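Local coordinates for protein hypoxanthine-guanine phosphoribosyltransferase (Thermus thermophilus, PDB 3ACD) that probably catalyses the magnesium-dependent salvage of hypoxanthine and guanine to IMP and GMP with 5-phospho-alpha-D-ribose 1-diphosphate, and binds IMP, at residues Gly36-Leu41 with His94-Ile99; Leu132-Arg137 with Ile151-Val156. All coordinates share one frame; numbering follows the deposited sequence.

In the fold
From the N terminus, the chain runs through helix 16-33 into Gly-36-Leu-41, the lead-in and first residues of strand 40-45, and returns after 52 residues as His-94-Ile-99 to close contact 1 against the neighbouring strand 97-102. That loop contains helix 49-56 and the edge strand 64-70. Contact 2 follows in series, neither nested in the first nor crossing it: Leu-132-Arg-137 is met by Ile-151-Val-156 after only 13 residues, which include strand 146-150. Both contacts reach the same parallel sheet of the phosphoribosyltransferase domain, on opposite sides of the chain's centre, with their own centres about 29 Å apart. Contact 1 joins strand starts; contact 2 forms part of the base end of the IMP pocket.

Contact 1: residues Gly36-Leu41 with His94-Ile99; sequences GKTPHL and HGRDVI
Three consecutive bends near -60° (chi1 to chi3) curl Arg-96 back toward the carbonyl of Thr-38 and CB of His-40, while chi1 of 179° swings the ring of His-40 away from its backbone N. The two side chains meet where strands 40-45 and 97-102 begin to pair in the parallel sheet of the phosphoribosyltransferase fold. CB of His-40 sits over one face of the guanidinium, 3.6 Å from NH2 of Arg-96, the ring and guanidinium planes 49° apart. NH2 of Arg-96 gives a straight bond (3.0 Å) to O of Thr-38, in the guanidinium plane although the donor stands above the carbonyl plane. A water joins this carbonyl to NE of Arg-96 and N of Asp-97. Thr-64 OG1, across strand 40-45 on strand 64-70, is hydrogen-bonded to both Arg-96 NH2 and His-40 ND1. In the parallel pairing His-40 N bonds to Asp-97 O (3.0 Å) and Ile-99 N to His-40 O (2.9 Å). Leu-41 and Ile-99 lie side by side on the face where Met-52 and Val-56 of helix 49-56 touch Leu-41. The bent Lys-37 chain crosses Asp-97, whose OD1 is bonded to Ser-125; Lys-37 NZ forms a salt bridge with Asp-97 OD2 at 3.5 Å.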
loop_
_atom_site.group_PDB
_atom_site.type_symbol
_atom_site.label_atom_id
_atom_site.label_comp_id
_atom_site.label_asym_id
_atom_site.label_seq_id
_atom_site.Cartn_x
_atom_site.Cartn_y
_atom_site.Cartn_z
ATOM N N GLY A 36 24.918 -0.731 -0.784
ATOM C CA GLY A 36 25.546 -1.985 -1.160
ATOM C C GLY A 36 24.752 -3.218 -0.769
ATOM O O GLY A 36 25.193 -4.343 -0.998
ATOM N N LYS A 37 23.577 -3.007 -0.180
ATOM C CA LYS A 37 22.729 -4.112 0.250
ATOM C C LYS A 37 21.426 -4.124 -0.544
ATOM O O LYS A 37 21.132 -3.187 -1.279
ATOM C CB LYS A 37 22.416 -3.975 1.743
ATOM C CG LYS A 37 23.630 -3.649 2.599
ATOM C CD LYS A 37 24.642 -4.781 2.596
ATOM C CE LYS A 37 24.216 -5.894 3.534
ATOM N NZ LYS A 37 24.211 -5.417 4.945
ATOM N N THR A 38 20.661 -5.202 -0.401
ATOM C CA THR A 38 19.377 -5.337 -1.084
ATOM C C THR A 38 18.382 -5.745 -0.006
ATOM O O THR A 38 18.121 -6.929 0.210
ATOM C CB THR A 38 19.424 -6.423 -2.182
ATOM O OG1 THR A 38 19.602 -7.711 -1.583
ATOM C CG2 THR A 38 20.572 -6.160 -3.135
ATOM N N PRO A 39 17.816 -4.757 0.695
ATOM C CA PRO A 39 16.859 -5.052 1.758
ATOM C C PRO A 39 15.544 -5.646 1.284
ATOM O O PRO A 39 15.173 -5.546 0.112
ATOM C CB PRO A 39 16.677 -3.698 2.434
ATOM C CG PRO A 39 16.796 -2.753 1.297
ATOM C CD PRO A 39 17.974 -3.301 0.519
ATOM N N HIS A 40 14.861 -6.284 2.222
ATOM C CA HIS A 40 13.567 -6.894 1.984
ATOM C C HIS A 40 12.632 -6.224 2.977
ATOM O O HIS A 40 12.739 -6.448 4.183
ATOM C CB HIS A 40 13.639 -8.397 2.259
ATOM C CG HIS A 40 12.339 -9.110 2.052
ATOM N ND1 HIS A 40 11.671 -9.104 0.846
ATOM C CD2 HIS A 40 11.590 -9.859 2.895
ATOM C CE1 HIS A 40 10.566 -9.818 0.955
ATOM N NE2 HIS A 40 10.493 -10.287 2.189
ATOM N N LEU A 41 11.729 -5.389 2.477
ATOM C CA LEU A 41 10.796 -4.682 3.346
ATOM C C LEU A 41 9.473 -5.422 3.498
ATOM O O LEU A 41 8.821 -5.766 2.515
ATOM C CB LEU A 41 10.536 -3.267 2.818
ATOM C CG LEU A 41 11.673 -2.248 2.946
ATOM C CD1 LEU A 41 12.867 -2.692 2.119
ATOM C CD2 LEU A 41 11.189 -0.885 2.481
ATOM N N HIS A 94 15.239 -15.891 5.041
ATOM C CA HIS A 94 16.488 -16.436 5.559
ATOM C C HIS A 94 17.653 -15.804 4.811
ATOM O O HIS A 94 17.667 -15.763 3.578
ATOM C CB HIS A 94 16.529 -17.963 5.406
ATOM C CG HIS A 94 17.804 -18.580 5.891
ATOM N ND1 HIS A 94 18.914 -18.726 5.087
ATOM C CD2 HIS A 94 18.160 -19.047 7.111
ATOM C CE1 HIS A 94 19.899 -19.257 5.791
ATOM N NE2 HIS A 94 19.468 -19.461 7.022
ATOM N N GLY A 95 18.617 -15.286 5.562
ATOM C CA GLY A 95 19.777 -14.667 4.949
ATOM C C GLY A 95 19.534 -13.293 4.350
ATOM O O GLY A 95 20.435 -12.725 3.740
ATOM N N ARG A 96 18.327 -12.752 4.510
ATOM C CA ARG A 96 18.020 -11.427 3.969
ATOM C C ARG A 96 18.141 -10.358 5.049
ATOM O O ARG A 96 18.012 -10.644 6.244
ATOM C CB ARG A 96 16.584 -11.363 3.408
ATOM C CG ARG A 96 16.275 -12.229 2.180
ATOM C CD ARG A 96 17.128 -11.864 0.970
ATOM N NE ARG A 96 16.958 -10.479 0.526
ATOM C CZ ARG A 96 15.913 -10.019 -0.159
ATOM N NH1 ARG A 96 14.913 -10.830 -0.493
ATOM N NH2 ARG A 96 15.873 -8.742 -0.520
ATOM N N ASP A 97 18.403 -9.127 4.622
ATOM C CA ASP A 97 18.472 -7.999 5.541
ATOM C C ASP A 97 17.053 -7.449 5.502
ATOM O O ASP A 97 16.668 -6.733 4.579
ATOM C CB ASP A 97 19.491 -6.975 5.052
ATOM C CG ASP A 97 20.911 -7.492 5.157
ATOM O OD1 ASP A 97 21.326 -7.838 6.282
ATOM O OD2 ASP A 97 21.603 -7.565 4.125
ATOM N N VAL A 98 16.276 -7.827 6.509
ATOM C CA VAL A 98 14.874 -7.452 6.608
ATOM C C VAL A 98 14.573 -6.141 7.325
ATOM O O VAL A 98 15.220 -5.786 8.312
ATOM C CB VAL A 98 14.077 -8.574 7.323
ATOM C CG1 VAL A 98 12.597 -8.208 7.402
ATOM C CG2 VAL A 98 14.267 -9.898 6.585
ATOM N N ILE A 99 13.585 -5.420 6.805
ATOM C CA ILE A 99 13.137 -4.181 7.423
ATOM C C ILE A 99 11.625 -4.303 7.572
ATOM O O ILE A 99 10.905 -4.399 6.580
ATOM C CB ILE A 99 13.429 -2.928 6.564
ATOM C CG1 ILE A 99 14.936 -2.753 6.350
ATOM C CG2 ILE A 99 12.862 -1.690 7.270
ATOM C CD1 ILE A 99 15.287 -1.574 5.446
HETATM O O HOH W 1 23.792 -8.007 7.160
HETATM O O HOH W 2 19.039 -9.001 1.693
HETATM O O HOH W 3 21.331 -7.381 1.592
#

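Contact 2: residues Leu132-Arg137 with Ile151-Val156; sequences LSKPSR and IEDAYV. With IMP (inosinic acid), chain B.
Leu-132 meets Val-156 tip to tip, CD1 to CG2 at 3.8 Å, and its other methyl, CD2, rests near CG2 of Ile-151. Next, Ser-133 offers its carbonyl O to N of Ile-151 in a nearly linear bond of 2.9 Å. Lys-134 runs on across the loop that lines the purine end of the IMP pocket. Its CG packs 3.5 Å from CG1 of Ile-151, and a bend at chi3 (-67°) in an otherwise extended chain takes NZ to the base. There NZ shares its N-H groups among four acceptors: O6 (2.9 Å) and N7 (3.2 Å) of IMP, a water held by Asp-153 OD1, and, in the longest bond, O of Ala-154. Beyond Pro-135, Ser-136 N is linked by a water to Ile-151 O. CG and CD of Arg-137 pass across the Asp-153 carboxylate, each 3.6 Å from OD1, but its NE forms a salt bridge with Asp-106. Val-156 completes the grip: its N donates to O6 and its O accepts from N1 (2.6 Å), while N1 lies over one face of the Tyr-155 ring, toward its rim. O6 thus receives two N-H donors and N1-H meets a carbonyl, a pattern consistent with recognition of the 6-oxopurine edge shared by hypoxanthine and guanine.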
loop_
_atom_site.group_PDB
_atom_site.type_symbol
_atom_site.label_atom_id
_atom_site.label_comp_id
_atom_site.label_asym_id
_atom_site.label_seq_id
_atom_site.Cartn_x
_atom_site.Cartn_y
_atom_site.Cartn_z
ATOM N N LEU A 132 4.813 5.932 13.605
ATOM C CA LEU A 132 4.565 6.500 14.927
ATOM C C LEU A 132 4.874 5.554 16.080
ATOM O O LEU A 132 4.993 4.343 15.898
ATOM C CB LEU A 132 3.096 6.913 15.040
ATOM C CG LEU A 132 2.503 7.814 13.954
ATOM C CD1 LEU A 132 0.984 7.799 14.063
ATOM C CD2 LEU A 132 3.048 9.226 14.094
ATOM N N SER A 133 4.986 6.126 17.275
ATOM C CA SER A 133 5.240 5.350 18.479
ATOM C C SER A 133 4.710 6.106 19.692
ATOM O O SER A 133 4.930 7.313 19.822
ATOM C CB SER A 133 6.735 5.084 18.661
ATOM O OG SER A 133 6.964 4.337 19.850
ATOM N N LYS A 134 4.001 5.386 20.560
ATOM C CA LYS A 134 3.431 5.940 21.790
ATOM C C LYS A 134 4.131 5.221 22.945
ATOM O O LYS A 134 3.556 4.335 23.582
ATOM C CB LYS A 134 1.920 5.674 21.835
ATOM C CG LYS A 134 1.144 6.353 20.709
ATOM C CD LYS A 134 -0.363 6.138 20.813
ATOM C CE LYS A 134 -0.750 4.684 20.577
ATOM N NZ LYS A 134 -2.230 4.504 20.534
ATOM N N PRO A 135 5.384 5.603 23.228
ATOM C CA PRO A 135 6.193 5.003 24.292
ATOM C C PRO A 135 5.602 4.947 25.699
ATOM O O PRO A 135 5.959 4.062 26.475
ATOM C CB PRO A 135 7.499 5.801 24.223
ATOM C CG PRO A 135 7.053 7.136 23.721
ATOM C CD PRO A 135 6.085 6.756 22.630
ATOM N N SER A 136 4.704 5.868 26.036
ATOM C CA SER A 136 4.115 5.848 27.371
ATOM C C SER A 136 3.211 4.630 27.536
ATOM O O SER A 136 2.813 4.290 28.647
ATOM C CB SER A 136 3.323 7.137 27.640
ATOM O OG SER A 136 2.197 7.267 26.791
ATOM N N ARG A 137 2.911 3.965 26.422
ATOM C CA ARG A 137 2.051 2.782 26.423
ATOM C C ARG A 137 2.841 1.475 26.313
ATOM O O ARG A 137 2.273 0.390 26.430
ATOM C CB ARG A 137 1.064 2.867 25.253
ATOM C CG ARG A 137 -0.018 3.920 25.412
ATOM C CD ARG A 137 -1.278 3.304 26.000
ATOM N NE ARG A 137 -1.835 2.301 25.095
ATOM C CZ ARG A 137 -2.850 1.498 25.396
ATOM N NH1 ARG A 137 -3.429 1.576 26.587
ATOM N NH2 ARG A 137 -3.281 0.611 24.507
ATOM N N ILE A 151 4.882 10.194 19.697
ATOM C CA ILE A 151 3.723 10.968 20.130
ATOM C C ILE A 151 3.196 10.599 21.507
ATOM O O ILE A 151 3.545 9.559 22.068
ATOM C CB ILE A 151 2.552 10.822 19.127
ATOM C CG1 ILE A 151 2.087 9.362 19.081
ATOM C CG2 ILE A 151 2.994 11.274 17.741
ATOM C CD1 ILE A 151 0.816 9.131 18.274
ATOM N N GLU A 152 2.350 11.473 22.046
ATOM C CA GLU A 152 1.737 11.247 23.343
ATOM C C GLU A 152 0.666 10.175 23.173
ATOM O O GLU A 152 0.306 9.814 22.048
ATOM C CB GLU A 152 1.092 12.535 23.864
ATOM C CG GLU A 152 -0.023 13.070 22.979
ATOM C CD GLU A 152 -0.716 14.284 23.574
ATOM O OE1 GLU A 152 -1.345 14.147 24.646
ATOM O OE2 GLU A 152 -0.630 15.375 22.972
ATOM N N ASP A 153 0.157 9.678 24.293
ATOM C CA ASP A 153 -0.871 8.648 24.283
ATOM C C ASP A 153 -2.202 9.192 23.767
ATOM O O ASP A 153 -2.852 10.005 24.426
ATOM C CB ASP A 153 -1.035 8.083 25.696
ATOM C CG ASP A 153 -2.110 7.021 25.786
ATOM O OD1 ASP A 153 -2.472 6.435 24.746
ATOM O OD2 ASP A 153 -2.583 6.759 26.912
ATOM N N ALA A 154 -2.596 8.742 22.579
ATOM C CA ALA A 154 -3.849 9.160 21.962
ATOM C C ALA A 154 -4.189 8.203 20.824
ATOM O O ALA A 154 -3.294 7.582 20.248
ATOM C CB ALA A 154 -3.719 10.583 21.422
ATOM N N TYR A 155 -5.475 8.063 20.509
ATOM C CA TYR A 155 -5.855 7.188 19.408
ATOM C C TYR A 155 -5.786 8.013 18.136
ATOM O O TYR A 155 -6.560 8.958 17.955
ATOM C CB TYR A 155 -7.276 6.644 19.559
ATOM C CG TYR A 155 -7.577 5.597 18.506
ATOM C CD1 TYR A 155 -7.143 4.284 18.667
ATOM C CD2 TYR A 155 -8.205 5.940 17.307
ATOM C CE1 TYR A 155 -7.314 3.337 17.665
ATOM C CE2 TYR A 155 -8.381 4.998 16.290
ATOM C CZ TYR A 155 -7.929 3.699 16.478
ATOM O OH TYR A 155 -8.055 2.763 15.475
ATOM N N VAL A 156 -4.859 7.656 17.257
ATOM C CA VAL A 156 -4.681 8.373 16.006
ATOM C C VAL A 156 -5.258 7.602 14.822
ATOM O O VAL A 156 -5.505 6.398 14.902
ATOM C CB VAL A 156 -3.183 8.651 15.733
ATOM C CG1 VAL A 156 -2.595 9.501 16.857
ATOM C CG2 VAL A 156 -2.418 7.335 15.613
HETATM P P IMP B . 0.577 -2.846 19.745
HETATM O O1P IMP B . -0.074 -2.494 21.025
HETATM O O2P IMP B . 0.763 -4.436 19.664
HETATM O O3P IMP B . 2.013 -2.119 19.658
HETATM O "O5'" IMP B . -0.368 -2.323 18.537
HETATM C "C5'" IMP B . -0.404 -3.063 17.319
HETATM C "C4'" IMP B . -1.396 -2.451 16.327
HETATM O "O4'" IMP B . -2.444 -1.713 17.026
HETATM C "C3'" IMP B . -0.708 -1.365 15.469
HETATM O "O3'" IMP B . 0.033 -1.933 14.388
HETATM C "C2'" IMP B . -1.932 -0.579 14.970
HETATM O "O2'" IMP B . -2.508 -1.192 13.812
HETATM C "C1'" IMP B . -2.901 -0.650 16.163
HETATM N N9 IMP B . -2.901 0.653 16.870
HETATM C C8 IMP B . -2.293 0.957 18.067
HETATM N N7 IMP B . -2.506 2.209 18.374
HETATM C C5 IMP B . -3.247 2.781 17.402
HETATM C C6 IMP B . -3.787 4.090 17.177
HETATM O O6 IMP B . -3.593 4.991 17.976
HETATM N N1 IMP B . -4.518 4.307 16.035
HETATM C C2 IMP B . -4.738 3.295 15.127
HETATM N N3 IMP B . -4.252 2.088 15.322
HETATM C C4 IMP B . -3.511 1.788 16.425
HETATM O O HOH W 4 -3.418 4.685 23.010
HETATM O O HOH W 5 3.622 8.242 24.490
HETATM O O HOH W 6 1.235 10.379 26.804
HETATM O O HOH W 7 0.166 6.369 28.408
#